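Local coordinates for acyl-coenzyme A oxidase 1 (Yarrowia lipolytica, PDB 5Y9D), which catalyses the FAD-dependent oxidation of 2,3-saturated acyl-CoAs to trans-2-enoyl-CoAs, passing the electrons to oxygen to give hydrogen peroxide in peroxisomal fatty acid beta-oxidation, at residues 133-136 and 137-141; 124-127 and 128-132; 106-109 and 110-114; 99-102 and 103-106. One frame throughout, in Å; residues are numbered along the deposited sequence.

Contact 1: 133-136 and 137-141; sequences NLFI and GSIRG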
ATOM      1  N   ASN A 133      10.576  -4.557  25.147  1.00 33.85           N
ATOM      2  CA  ASN A 133       9.652  -3.379  25.179  1.00 37.40           C
ATOM      3  C   ASN A 133       8.320  -3.735  25.861  1.00 34.48           C
ATOM      4  O   ASN A 133       8.019  -3.226  26.922  1.00 38.50           O
ATOM      5  CB  ASN A 133       9.431  -2.786  23.742  1.00 39.84           C
ATOM      6  CG  ASN A 133       8.302  -1.731  23.660  1.00 46.46           C
ATOM      7  OD1 ASN A 133       8.293  -0.749  24.403  1.00 54.63           O
ATOM      8  ND2 ASN A 133       7.376  -1.908  22.698  1.00 48.34           N
ATOM      9  N   LEU A 134       7.538  -4.635  25.276  1.00 32.51           N
ATOM     10  CA  LEU A 134       6.189  -4.902  25.770  1.00 30.44           C
ATOM     11  C   LEU A 134       6.136  -5.672  27.073  1.00 28.97           C
ATOM     12  O   LEU A 134       5.460  -5.262  27.992  1.00 28.71           O
ATOM     13  CB  LEU A 134       5.387  -5.629  24.713  1.00 31.56           C
ATOM     14  CG  LEU A 134       5.138  -4.771  23.468  1.00 32.46           C
ATOM     15  CD1 LEU A 134       4.366  -5.548  22.416  1.00 34.14           C
ATOM     16  CD2 LEU A 134       4.385  -3.516  23.853  1.00 31.66           C
ATOM     17  N   PHE A 135       6.875  -6.767  27.165  1.00 27.35           N
ATOM     18  CA  PHE A 135       6.776  -7.615  28.322  1.00 27.30           C
ATOM     19  C   PHE A 135       7.443  -6.969  29.529  1.00 27.76           C
ATOM     20  O   PHE A 135       6.855  -6.902  30.613  1.00 26.48           O
ATOM     21  CB  PHE A 135       7.355  -9.014  28.064  1.00 27.20           C
ATOM     22  CG  PHE A 135       7.525  -9.796  29.300  1.00 26.58           C
ATOM     23  CD1 PHE A 135       6.473 -10.502  29.817  1.00 26.41           C
ATOM     24  CD2 PHE A 135       8.697  -9.720  30.018  1.00 28.31           C
ATOM     25  CE1 PHE A 135       6.601 -11.196  30.998  1.00 27.54           C
ATOM     26  CE2 PHE A 135       8.835 -10.403  31.220  1.00 28.90           C
ATOM     27  CZ  PHE A 135       7.780 -11.152  31.702  1.00 28.61           C
ATOM     28  N   ILE A 136       8.667  -6.501  29.330  1.00 29.64           N
ATOM     29  CA  ILE A 136       9.448  -5.900  30.411  1.00 29.83           C
ATOM     30  C   ILE A 136       8.833  -4.604  30.861  1.00 30.81           C
ATOM     31  O   ILE A 136       8.771  -4.337  32.073  1.00 31.99           O
ATOM     32  CB  ILE A 136      10.906  -5.689  29.976  1.00 30.25           C
ATOM     33  CG1 ILE A 136      11.625  -7.036  30.017  1.00 29.26           C
ATOM     34  CG2 ILE A 136      11.635  -4.641  30.832  1.00 30.47           C
ATOM     35  CD1 ILE A 136      11.732  -7.633  31.391  1.00 28.75           C
ATOM     36  N   GLY A 137       8.357  -3.817  29.897  1.00 30.99           N
ATOM     37  CA  GLY A 137       7.768  -2.505  30.190  1.00 31.93           C
ATOM     38  C   GLY A 137       6.529  -2.645  31.048  1.00 32.94           C
ATOM     39  O   GLY A 137       6.266  -1.801  31.909  1.00 33.36           O
ATOM     40  N   SER A 138       5.781  -3.728  30.812  1.00 31.78           N
ATOM     41  CA  SER A 138       4.589  -4.007  31.578  1.00 32.65           C
ATOM     42  C   SER A 138       4.935  -4.421  32.997  1.00 33.27           C
ATOM     43  O   SER A 138       4.236  -4.042  33.899  1.00 36.44           O
ATOM     44  CB  SER A 138       3.694  -5.063  30.909  1.00 33.98           C
ATOM     45  OG  SER A 138       3.388  -4.718  29.559  1.00 35.16           O
ATOM     46  N   ILE A 139       6.014  -5.156  33.226  1.00 34.00           N
ATOM     47  CA  ILE A 139       6.306  -5.547  34.606  1.00 37.24           C
ATOM     48  C   ILE A 139       6.859  -4.376  35.387  1.00 37.34           C
ATOM     49  O   ILE A 139       6.636  -4.274  36.578  1.00 38.43           O
ATOM     50  CB  ILE A 139       7.359  -6.659  34.772  1.00 39.04           C
ATOM     51  CG1 ILE A 139       7.119  -7.856  33.903  1.00 38.96           C
ATOM     52  CG2 ILE A 139       7.365  -7.174  36.211  1.00 42.54           C
ATOM     53  CD1 ILE A 139       8.429  -8.583  33.715  1.00 42.76           C
ATOM     54  N   ARG A 140       7.617  -3.517  34.731  1.00 39.97           N
ATOM     55  CA  ARG A 140       8.117  -2.329  35.401  1.00 42.82           C
ATOM     56  C   ARG A 140       6.944  -1.394  35.678  1.00 43.36           C
ATOM     57  O   ARG A 140       6.752  -0.974  36.809  1.00 47.37           O
ATOM     58  CB  ARG A 140       9.199  -1.620  34.572  1.00 44.19           C
ATOM     59  CG  ARG A 140      10.338  -1.090  35.413  1.00 46.59           C
ATOM     60  CD  ARG A 140      11.124   0.011  34.723  1.00 55.24           C
ATOM     61  NE  ARG A 140      12.336  -0.484  34.075  1.00 57.65           N
ATOM     62  CZ  ARG A 140      12.399  -0.967  32.835  1.00 59.67           C
ATOM     63  NH1 ARG A 140      11.304  -1.045  32.062  1.00 62.03           N
ATOM     64  NH2 ARG A 140      13.575  -1.380  32.361  1.00 55.28           N
ATOM     65  N   GLY A 141       6.146  -1.109  34.652  1.00 42.82           N
ATOM     66  CA  GLY A 141       5.054  -0.133  34.750  1.00 41.19           C
ATOM     67  C   GLY A 141       3.840  -0.536  35.573  1.00 39.12           C
ATOM     68  O   GLY A 141       3.151   0.316  36.105  1.00 38.07           O
TER

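Contact 2: 124-127 and 128-132; sequences TRTR and LSIHN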
ATOM      1  N   THR A 124      13.356  -8.871  13.284  1.00 24.55           N
ATOM      2  CA  THR A 124      14.163  -8.967  14.514  1.00 24.81           C
ATOM      3  C   THR A 124      13.783  -7.842  15.472  1.00 26.21           C
ATOM      4  O   THR A 124      13.791  -7.993  16.694  1.00 25.73           O
ATOM      5  CB  THR A 124      15.659  -8.802  14.238  1.00 25.58           C
ATOM      6  OG1 THR A 124      16.122  -9.817  13.347  1.00 25.53           O
ATOM      7  CG2 THR A 124      16.447  -8.856  15.551  1.00 26.50           C
ATOM      8  N   ARG A 125      13.488  -6.687  14.912  1.00 24.83           N
ATOM      9  CA  ARG A 125      13.102  -5.598  15.739  1.00 26.70           C
ATOM     10  C   ARG A 125      11.859  -6.006  16.544  1.00 25.53           C
ATOM     11  O   ARG A 125      11.865  -5.946  17.750  1.00 23.39           O
ATOM     12  CB  ARG A 125      12.885  -4.363  14.872  1.00 29.85           C
ATOM     13  CG  ARG A 125      12.675  -3.092  15.653  1.00 33.18           C
ATOM     14  CD  ARG A 125      11.190  -2.796  15.841  1.00 34.61           C
ATOM     15  NE  ARG A 125      11.044  -1.669  16.757  1.00 37.26           N
ATOM     16  CZ  ARG A 125      11.220  -0.398  16.421  1.00 32.64           C
ATOM     17  NH1 ARG A 125      11.544  -0.087  15.189  1.00 29.65           N
ATOM     18  NH2 ARG A 125      11.074   0.555  17.338  1.00 34.74           N
ATOM     19  N   THR A 126      10.830  -6.523  15.884  1.00 26.41           N
ATOM     20  CA  THR A 126       9.623  -6.923  16.590  1.00 25.95           C
ATOM     21  C   THR A 126       9.855  -8.079  17.573  1.00 27.54           C
ATOM     22  O   THR A 126       9.318  -8.071  18.711  1.00 23.84           O
ATOM     23  CB  THR A 126       8.556  -7.335  15.594  1.00 25.81           C
ATOM     24  OG1 THR A 126       8.323  -6.248  14.715  1.00 27.89           O
ATOM     25  CG2 THR A 126       7.254  -7.691  16.287  1.00 25.96           C
ATOM     26  N   ARG A 127      10.646  -9.066  17.130  1.00 26.85           N
ATOM     27  CA  ARG A 127      10.837 -10.278  17.912  1.00 28.10           C
ATOM     28  C   ARG A 127      11.636  -9.995  19.189  1.00 28.40           C
ATOM     29  O   ARG A 127      11.486 -10.655  20.204  1.00 30.00           O
ATOM     30  CB  ARG A 127      11.501 -11.377  17.086  1.00 28.79           C
ATOM     31  CG  ARG A 127      11.468 -12.741  17.772  1.00 28.96           C
ATOM     32  CD  ARG A 127      11.212 -13.831  16.769  1.00 28.74           C
ATOM     33  NE  ARG A 127      11.356 -15.163  17.324  1.00 28.36           N
ATOM     34  CZ  ARG A 127      11.766 -16.232  16.636  1.00 29.81           C
ATOM     35  NH1 ARG A 127      12.110 -16.151  15.342  1.00 27.62           N
ATOM     36  NH2 ARG A 127      11.835 -17.406  17.251  1.00 30.21           N
ATOM     37  N   LEU A 128      12.475  -8.997  19.142  1.00 28.24           N
ATOM     38  CA  LEU A 128      13.162  -8.574  20.330  1.00 28.95           C
ATOM     39  C   LEU A 128      12.224  -7.727  21.179  1.00 27.46           C
ATOM     40  O   LEU A 128      12.190  -7.792  22.400  1.00 25.83           O
ATOM     41  CB  LEU A 128      14.371  -7.755  19.914  1.00 30.27           C
ATOM     42  CG  LEU A 128      15.272  -7.272  21.026  1.00 32.30           C
ATOM     43  CD1 LEU A 128      15.690  -8.431  21.901  1.00 34.28           C
ATOM     44  CD2 LEU A 128      16.477  -6.605  20.393  1.00 34.29           C
ATOM     45  N   SER A 129      11.466  -6.912  20.490  1.00 28.06           N
ATOM     46  CA  SER A 129      10.711  -5.862  21.104  1.00 29.33           C
ATOM     47  C   SER A 129       9.596  -6.408  22.021  1.00 29.03           C
ATOM     48  O   SER A 129       9.410  -5.898  23.109  1.00 31.81           O
ATOM     49  CB  SER A 129      10.176  -4.975  19.988  1.00 31.34           C
ATOM     50  OG  SER A 129       9.389  -3.947  20.485  1.00 37.49           O
ATOM     51  N   ILE A 130       8.905  -7.472  21.621  1.00 26.50           N
ATOM     52  CA  ILE A 130       7.840  -8.026  22.453  1.00 26.62           C
ATOM     53  C   ILE A 130       8.272  -8.411  23.884  1.00 26.57           C
ATOM     54  O   ILE A 130       7.449  -8.487  24.798  1.00 25.23           O
ATOM     55  CB  ILE A 130       7.117  -9.228  21.779  1.00 27.71           C
ATOM     56  CG1 ILE A 130       8.115 -10.356  21.457  1.00 28.48           C
ATOM     57  CG2 ILE A 130       6.340  -8.787  20.516  1.00 27.86           C
ATOM     58  CD1 ILE A 130       8.241 -11.367  22.573  1.00 28.92           C
ATOM     59  N   HIS A 131       9.544  -8.669  24.082  1.00 26.72           N
ATOM     60  CA  HIS A 131      10.020  -9.021  25.411  1.00 28.58           C
ATOM     61  C   HIS A 131      10.523  -7.811  26.117  1.00 29.60           C
ATOM     62  O   HIS A 131      10.083  -7.450  27.213  1.00 31.70           O
ATOM     63  CB  HIS A 131      11.166 -10.014  25.327  1.00 28.93           C
ATOM     64  CG  HIS A 131      11.981 -10.059  26.560  1.00 28.85           C
ATOM     65  ND1 HIS A 131      11.616 -10.803  27.655  1.00 30.64           N
ATOM     66  CD2 HIS A 131      13.135  -9.441  26.889  1.00 28.64           C
ATOM     67  CE1 HIS A 131      12.514 -10.652  28.606  1.00 30.00           C
ATOM     68  NE2 HIS A 131      13.449  -9.831  28.165  1.00 30.31           N
ATOM     69  N   ASN A 132      11.469  -7.166  25.460  1.00 32.49           N
ATOM     70  CA  ASN A 132      12.254  -6.111  26.056  1.00 31.18           C
ATOM     71  C   ASN A 132      11.484  -4.793  26.091  1.00 32.77           C
ATOM     72  O   ASN A 132      11.672  -4.036  27.006  1.00 35.12           O
ATOM     73  CB  ASN A 132      13.573  -6.039  25.315  1.00 32.91           C
ATOM     74  CG  ASN A 132      14.091  -4.659  25.182  1.00 34.48           C
ATOM     75  OD1 ASN A 132      13.931  -4.028  24.151  1.00 37.29           O
ATOM     76  ND2 ASN A 132      14.726  -4.181  26.218  1.00 37.40           N
TER

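Contact 3: 106-109 and 110-114; sequences TEKL and SLWRA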
ATOM      1  N   THR A 106      21.015   2.403  27.988  1.00 40.33           N
ATOM      2  CA  THR A 106      20.045   3.335  28.543  1.00 39.28           C
ATOM      3  C   THR A 106      18.743   3.262  27.748  1.00 40.04           C
ATOM      4  O   THR A 106      18.690   2.629  26.700  1.00 35.46           O
ATOM      5  CB  THR A 106      20.567   4.782  28.437  1.00 38.13           C
ATOM      6  OG1 THR A 106      20.792   5.126  27.049  1.00 31.97           O
ATOM      7  CG2 THR A 106      21.849   4.934  29.245  1.00 35.74           C
ATOM      8  N   GLU A 107      17.712   3.949  28.232  1.00 46.41           N
ATOM      9  CA  GLU A 107      16.425   4.045  27.523  1.00 50.66           C
ATOM     10  C   GLU A 107      16.599   4.624  26.106  1.00 51.07           C
ATOM     11  O   GLU A 107      16.077   4.080  25.121  1.00 49.06           O
ATOM     12  CB  GLU A 107      15.431   4.904  28.315  1.00 55.04           C
ATOM     13  CG  GLU A 107      14.131   4.183  28.655  1.00 62.49           C
ATOM     14  CD  GLU A 107      14.291   3.193  29.797  1.00 64.44           C
ATOM     15  OE1 GLU A 107      13.313   2.485  30.135  1.00 68.97           O
ATOM     16  OE2 GLU A 107      15.399   3.114  30.367  1.00 68.09           O
ATOM     17  N   LYS A 108      17.359   5.711  26.013  1.00 52.18           N
ATOM     18  CA  LYS A 108      17.614   6.386  24.735  1.00 50.24           C
ATOM     19  C   LYS A 108      18.330   5.450  23.750  1.00 43.87           C
ATOM     20  O   LYS A 108      17.883   5.291  22.611  1.00 38.25           O
ATOM     21  CB  LYS A 108      18.416   7.670  24.971  1.00 58.65           C
ATOM     22  CG  LYS A 108      18.397   8.680  23.826  1.00 68.17           C
ATOM     23  CD  LYS A 108      18.033  10.099  24.294  1.00 73.26           C
ATOM     24  CE  LYS A 108      19.088  10.717  25.214  1.00 79.31           C
ATOM     25  NZ  LYS A 108      20.395  10.955  24.524  1.00 81.38           N
ATOM     26  N   LEU A 109      19.411   4.809  24.201  1.00 39.62           N
ATOM     27  CA  LEU A 109      20.114   3.815  23.366  1.00 37.29           C
ATOM     28  C   LEU A 109      19.216   2.665  22.926  1.00 36.17           C
ATOM     29  O   LEU A 109      19.287   2.227  21.781  1.00 38.74           O
ATOM     30  CB  LEU A 109      21.369   3.263  24.060  1.00 35.71           C
ATOM     31  CG  LEU A 109      22.487   4.285  24.321  1.00 36.26           C
ATOM     32  CD1 LEU A 109      23.854   3.638  24.380  1.00 36.28           C
ATOM     33  CD2 LEU A 109      22.511   5.377  23.264  1.00 37.30           C
ATOM     34  N   SER A 110      18.356   2.198  23.816  1.00 34.25           N
ATOM     35  CA  SER A 110      17.509   1.054  23.524  1.00 32.64           C
ATOM     36  C   SER A 110      16.553   1.469  22.435  1.00 32.24           C
ATOM     37  O   SER A 110      16.478   0.811  21.399  1.00 33.16           O
ATOM     38  CB  SER A 110      16.815   0.550  24.807  1.00 34.44           C
ATOM     39  OG  SER A 110      15.518   0.007  24.604  1.00 35.78           O
ATOM     40  N   LEU A 111      15.856   2.589  22.631  1.00 35.25           N
ATOM     41  CA  LEU A 111      14.970   3.130  21.596  1.00 34.00           C
ATOM     42  C   LEU A 111      15.710   3.180  20.259  1.00 33.57           C
ATOM     43  O   LEU A 111      15.243   2.612  19.256  1.00 31.75           O
ATOM     44  CB  LEU A 111      14.477   4.530  21.966  1.00 38.36           C
ATOM     45  CG  LEU A 111      13.389   4.594  23.057  1.00 46.99           C
ATOM     46  CD1 LEU A 111      13.233   5.996  23.648  1.00 46.26           C
ATOM     47  CD2 LEU A 111      12.039   4.084  22.539  1.00 49.90           C
ATOM     48  N   TRP A 112      16.876   3.839  20.261  1.00 31.11           N
ATOM     49  CA  TRP A 112      17.597   4.129  19.031  1.00 30.18           C
ATOM     50  C   TRP A 112      18.142   2.890  18.381  1.00 27.93           C
ATOM     51  O   TRP A 112      18.103   2.743  17.188  1.00 27.15           O
ATOM     52  CB  TRP A 112      18.697   5.162  19.264  1.00 32.45           C
ATOM     53  CG  TRP A 112      18.166   6.584  19.488  1.00 36.51           C
ATOM     54  CD1 TRP A 112      16.852   7.024  19.381  1.00 38.06           C
ATOM     55  CD2 TRP A 112      18.939   7.737  19.792  1.00 35.54           C
ATOM     56  NE1 TRP A 112      16.782   8.371  19.622  1.00 36.82           N
ATOM     57  CE2 TRP A 112      18.043   8.834  19.885  1.00 38.03           C
ATOM     58  CE3 TRP A 112      20.290   7.949  20.043  1.00 36.24           C
ATOM     59  CZ2 TRP A 112      18.473  10.126  20.205  1.00 37.76           C
ATOM     60  CZ3 TRP A 112      20.719   9.243  20.360  1.00 37.48           C
ATOM     61  CH2 TRP A 112      19.817  10.309  20.425  1.00 36.59           C
ATOM     62  N   ARG A 113      18.623   1.955  19.156  1.00 28.67           N
ATOM     63  CA  ARG A 113      19.140   0.732  18.542  1.00 28.99           C
ATOM     64  C   ARG A 113      18.037  -0.052  17.852  1.00 26.63           C
ATOM     65  O   ARG A 113      18.231  -0.624  16.783  1.00 28.25           O
ATOM     66  CB  ARG A 113      19.804  -0.104  19.598  1.00 29.29           C
ATOM     67  CG  ARG A 113      20.628  -1.227  19.067  1.00 29.29           C
ATOM     68  CD  ARG A 113      21.120  -2.037  20.240  1.00 29.12           C
ATOM     69  NE  ARG A 113      21.894  -1.210  21.161  1.00 29.59           N
ATOM     70  CZ  ARG A 113      23.099  -0.727  20.885  1.00 30.52           C
ATOM     71  NH1 ARG A 113      23.664  -0.970  19.723  1.00 33.57           N
ATOM     72  NH2 ARG A 113      23.750   0.004  21.769  1.00 31.90           N
ATOM     73  N   ALA A 114      16.872  -0.052  18.456  1.00 27.02           N
ATOM     74  CA  ALA A 114      15.693  -0.690  17.857  1.00 28.89           C
ATOM     75  C   ALA A 114      15.179   0.071  16.601  1.00 28.35           C
ATOM     76  O   ALA A 114      14.966  -0.522  15.541  1.00 30.08           O
ATOM     77  CB  ALA A 114      14.599  -0.849  18.916  1.00 28.10           C
TER

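Contact 4: 99-102 and 103-106; sequences SPYL and VTDT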
ATOM      1  N   SER A  99      21.298  -9.281  22.205  1.00 28.10           N
ATOM      2  CA  SER A  99      20.962  -9.382  23.618  1.00 29.82           C
ATOM      3  C   SER A  99      21.980  -8.810  24.640  1.00 27.99           C
ATOM      4  O   SER A  99      21.588  -8.361  25.696  1.00 27.46           O
ATOM      5  CB  SER A  99      20.571 -10.825  23.965  1.00 30.26           C
ATOM      6  OG  SER A  99      21.730 -11.603  23.982  1.00 34.72           O
ATOM      7  N   PRO A 100      23.282  -8.790  24.332  1.00 28.22           N
ATOM      8  CA  PRO A 100      24.164  -8.098  25.285  1.00 27.19           C
ATOM      9  C   PRO A 100      23.794  -6.632  25.551  1.00 29.01           C
ATOM     10  O   PRO A 100      23.984  -6.112  26.671  1.00 30.00           O
ATOM     11  CB  PRO A 100      25.519  -8.144  24.602  1.00 27.12           C
ATOM     12  CG  PRO A 100      25.422  -9.258  23.606  1.00 27.48           C
ATOM     13  CD  PRO A 100      24.009  -9.225  23.129  1.00 27.70           C
ATOM     14  N   TYR A 101      23.269  -5.964  24.543  1.00 30.12           N
ATOM     15  CA  TYR A 101      22.885  -4.552  24.683  1.00 33.42           C
ATOM     16  C   TYR A 101      21.677  -4.287  25.622  1.00 34.94           C
ATOM     17  O   TYR A 101      21.434  -3.155  26.028  1.00 36.18           O
ATOM     18  CB  TYR A 101      22.641  -3.926  23.283  1.00 33.78           C
ATOM     19  CG  TYR A 101      23.863  -3.917  22.363  1.00 33.08           C
ATOM     20  CD1 TYR A 101      25.039  -3.273  22.737  1.00 33.23           C
ATOM     21  CD2 TYR A 101      23.828  -4.538  21.102  1.00 34.62           C
ATOM     22  CE1 TYR A 101      26.160  -3.250  21.892  1.00 33.85           C
ATOM     23  CE2 TYR A 101      24.930  -4.522  20.257  1.00 35.00           C
ATOM     24  CZ  TYR A 101      26.099  -3.873  20.654  1.00 34.19           C
ATOM     25  OH  TYR A 101      27.196  -3.847  19.822  1.00 30.86           O
ATOM     26  N   LEU A 102      20.932  -5.324  25.985  1.00 38.18           N
ATOM     27  CA  LEU A 102      19.804  -5.175  26.912  1.00 38.26           C
ATOM     28  C   LEU A 102      20.287  -4.884  28.344  1.00 42.33           C
ATOM     29  O   LEU A 102      19.521  -4.401  29.187  1.00 43.72           O
ATOM     30  CB  LEU A 102      18.955  -6.443  26.928  1.00 36.28           C
ATOM     31  CG  LEU A 102      18.461  -6.916  25.560  1.00 38.08           C
ATOM     32  CD1 LEU A 102      18.084  -8.383  25.615  1.00 36.47           C
ATOM     33  CD2 LEU A 102      17.296  -6.062  25.077  1.00 39.30           C
ATOM     34  N   VAL A 103      21.539  -5.218  28.628  1.00 40.38           N
ATOM     35  CA  VAL A 103      22.080  -5.041  29.956  1.00 40.48           C
ATOM     36  C   VAL A 103      22.776  -3.709  30.097  1.00 41.22           C
ATOM     37  O   VAL A 103      22.882  -3.208  31.200  1.00 42.58           O
ATOM     38  CB  VAL A 103      23.083  -6.165  30.310  1.00 42.14           C
ATOM     39  CG1 VAL A 103      23.799  -5.873  31.626  1.00 41.52           C
ATOM     40  CG2 VAL A 103      22.346  -7.493  30.407  1.00 43.92           C
ATOM     41  N   THR A 104      23.279  -3.141  29.005  1.00 39.87           N
ATOM     42  CA  THR A 104      24.065  -1.932  29.124  1.00 37.45           C
ATOM     43  C   THR A 104      23.318  -0.700  28.659  1.00 37.76           C
ATOM     44  O   THR A 104      23.605   0.389  29.134  1.00 34.55           O
ATOM     45  CB  THR A 104      25.424  -2.050  28.400  1.00 37.43           C
ATOM     46  OG1 THR A 104      25.242  -2.324  27.003  1.00 36.99           O
ATOM     47  CG2 THR A 104      26.247  -3.167  29.042  1.00 37.64           C
ATOM     48  N   ASP A 105      22.360  -0.873  27.755  1.00 36.75           N
ATOM     49  CA  ASP A 105      21.714   0.257  27.115  1.00 38.46           C
ATOM     50  C   ASP A 105      20.899   1.085  28.117  1.00 40.10           C
ATOM     51  O   ASP A 105      20.170   0.552  28.957  1.00 40.49           O
ATOM     52  CB  ASP A 105      20.791  -0.191  25.933  1.00 40.42           C
ATOM     53  CG  ASP A 105      21.560  -0.445  24.591  1.00 40.30           C
ATOM     54  OD1 ASP A 105      22.787  -0.201  24.491  1.00 41.46           O
ATOM     55  OD2 ASP A 105      20.918  -0.889  23.613  1.00 39.57           O
ATOM     56  N   THR A 106      21.015   2.403  27.988  1.00 40.33           N
ATOM     57  CA  THR A 106      20.045   3.335  28.543  1.00 39.28           C
ATOM     58  C   THR A 106      18.743   3.262  27.748  1.00 40.04           C
ATOM     59  O   THR A 106      18.690   2.629  26.700  1.00 35.46           O
ATOM     60  CB  THR A 106      20.567   4.782  28.437  1.00 38.13           C
ATOM     61  OG1 THR A 106      20.792   5.126  27.049  1.00 31.97           O
ATOM     62  CG2 THR A 106      21.849   4.934  29.245  1.00 35.74           C
TER

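Contact 1: 133-136 and 137-141
Two donors of one serine grip the carbonyl oxygen of Leu-134. The hydroxyl OG of Ser-138 lies 2.7 Å from Leu-134 O, nearly in line with the C=O bond, while the backbone N of Ser-138 bonds to the same Leu-134 O at 3.2 Å from above the carbonyl plane. This is the serine side-chain to i-4 carbonyl bond of an alpha-helix, here near the C-terminal end of helix 122-142. OG stands anti to the carbonyl carbon of Ser-138 (chi1 -53°) and folds back along the preceding turn, so a buried hydroxyl finds its acceptor within its own helix. The side chain of Leu-134 packs on Leu-308, Phe-166 and Glu-464, probably the catalytic proton acceptor, with the bound FAD close by. On another side of the helix the ring of Phe-135 carries CG1 of Ile-139 over one face, offset toward the rim, and Ile-139 continues onto Phe-148 and Trp-151 of helix 145-153. A straighter backbone bond follows, Arg-140 N to Ile-136 O at 3.0 Å. Arg-140 bends at chi3 (-97°), which folds its guanidinium back along the helix and leaves NH1 3.8 Å from the methyl CG2 of Ile-136.

Contact 2: 124-127 and 128-132
Three successive i to i+4 bonds, Leu-128 N to Thr-124 O (3.0 Å), Ser-129 N to Arg-125 O (2.9 Å) and Ile-130 N to Thr-126 O (3.0 Å), make this an alpha-helical turn that then widens into a pi-type turn at 130-132. Side chains meet the backbone of the preceding turn more than they meet one another. CB of Leu-128 rests 3.3 Å from Thr-124 O, and Ser-129 sets its CB 3.0 Å from Arg-125 O. Ile-130 takes the less common rotamer with CG1 between the backbone N and the carbonyl carbon (chi1 59°); this lays CG1 3.6 Å from Arg-127 O and leaves the branch CG2 3.6 Å from Thr-126 O. The same side chain touches the bound FAD, so the turn forms part of the wall beside the cofactor. The polar ends bond to neighbouring parts of the fold: Arg-127 makes a salt bridge with Asp-266 and bonds to Arg-88 O, and its NH2 reaches Tyr-686 of the second subunit. Arg-125 pairs with Asp-318 on helix 306-334 while leaning on Ala-114 of helix 107-118, and Thr-124 packs against helix 84-98, placing this part of helix 122-142 among three other helices.

Contact 3: 106-109 and 110-114
Lys-108 lays its aliphatic chain over one face of the Trp-112 indole, the two side chains running side by side and pointing the same way. CG of Lys-108 sits 3.9 Å from the centroid of the six-membered ring of Trp-112 and 9° off the ring normal, a clear CH-pi contact. CG of the lysine is anti to its own backbone N (chi1 -162°); the bend at chi2 leaves CD 4.1 Å from Trp-112 CZ2, and further bends at chi3 and chi4 fold the end of the chain, bringing NZ near CH2 of the same ring. The tryptophan meets it with CG anti to its carbonyl carbon (chi1 -73°), which also brings the indole across Lys-108 O, 3.4 Å from Trp-112 CG. These partners are spaced i to i+4 in the first turns of helix 107-118, whose N-cap is Thr-106: its OG1 accepts from Leu-109 N at 3.2 Å, nearly straight. Behind the cap, Ser-110 N bonds to Thr-106 O. The indole continues onto Glu-57 and Val-61 of helix 55-70, and Leu-111 faces Gln-379 and Ile-383 of helix 355-391. OG of Ser-110 accepts a hydrogen bond from NH2 of Arg-310, and Arg-113, its CB 3.2 Å from Leu-109 O, directs its guanidinium to Asp-105.

Contact 4: 99-102 and 103-106
Asp-105 folds its carboxylate back over the base of Tyr-101, OD2 coming 3.5 Å from Tyr-101 CB. The carboxylate and ring planes are within 11° of each other, though the two side chains cross at a slant, with OD1 of Asp-105 4.2 Å from Tyr-101 CD1. Backbone and side chain act together here. Asp-105 N bonds to Tyr-101 O at 3.0 Å, and CG of the aspartate, anti to its own carbonyl carbon (chi1 -82°), swings back beside that oxygen. Asp-105 OD2 is then 3.4 Å from Tyr-101 O, both of them acceptors, and the neighbouring Arg-113, whose NE makes a salt bridge to Asp-105 OD2, probably offsets their repulsion. The same guanidinium forms a cation-pi contact with the Tyr-101 ring, so one arginine serves both partners. The backbone is a short, weakly bonded helical turn, 101-104, linking helix 84-98 to helix 107-118. A further bond, Val-103 N to Pro-100 O at 3.3 Å, is of the i to i+3 kind, and the donor stands well above the carbonyl plane. At the edge of the tyrosine ring, near its plane, lies the hydroxyl of Thr-104, with OG1 4.4 Å from Tyr-101 CD1. Ahead of the turn, Ser-99 bonds through OG to Ala-96 O near the close of helix 84-98 and packs on Phe-694 of the second subunit. Past Asp-105 the chain reaches Thr-106, the N-cap of the next helix.

Contacts 1 and 2 are successive parts of helix 122-142, probably joined by backbone hydrogen bonds from Phe-135 N to Ile-130 O and from Ile-136 N to His-131 O across the widened turn; both approach the flavin. Contacts 3 and 4 share Thr-106 and follow the chain from a loose surface turn into a regular helix; the salt bridge of Arg-113 and Asp-105 ties them together. Contact 1 is buried, contacts 2 and 3 partly so, and contact 4 lies at the surface. Their chemistry differs too: apolar side chains and a hydroxyl bonded within the helix in contact 1, arginines that bond to neighbouring elements in contact 2, lysine on indole in contact 3, and a carboxylate beside a tyrosine in contact 4.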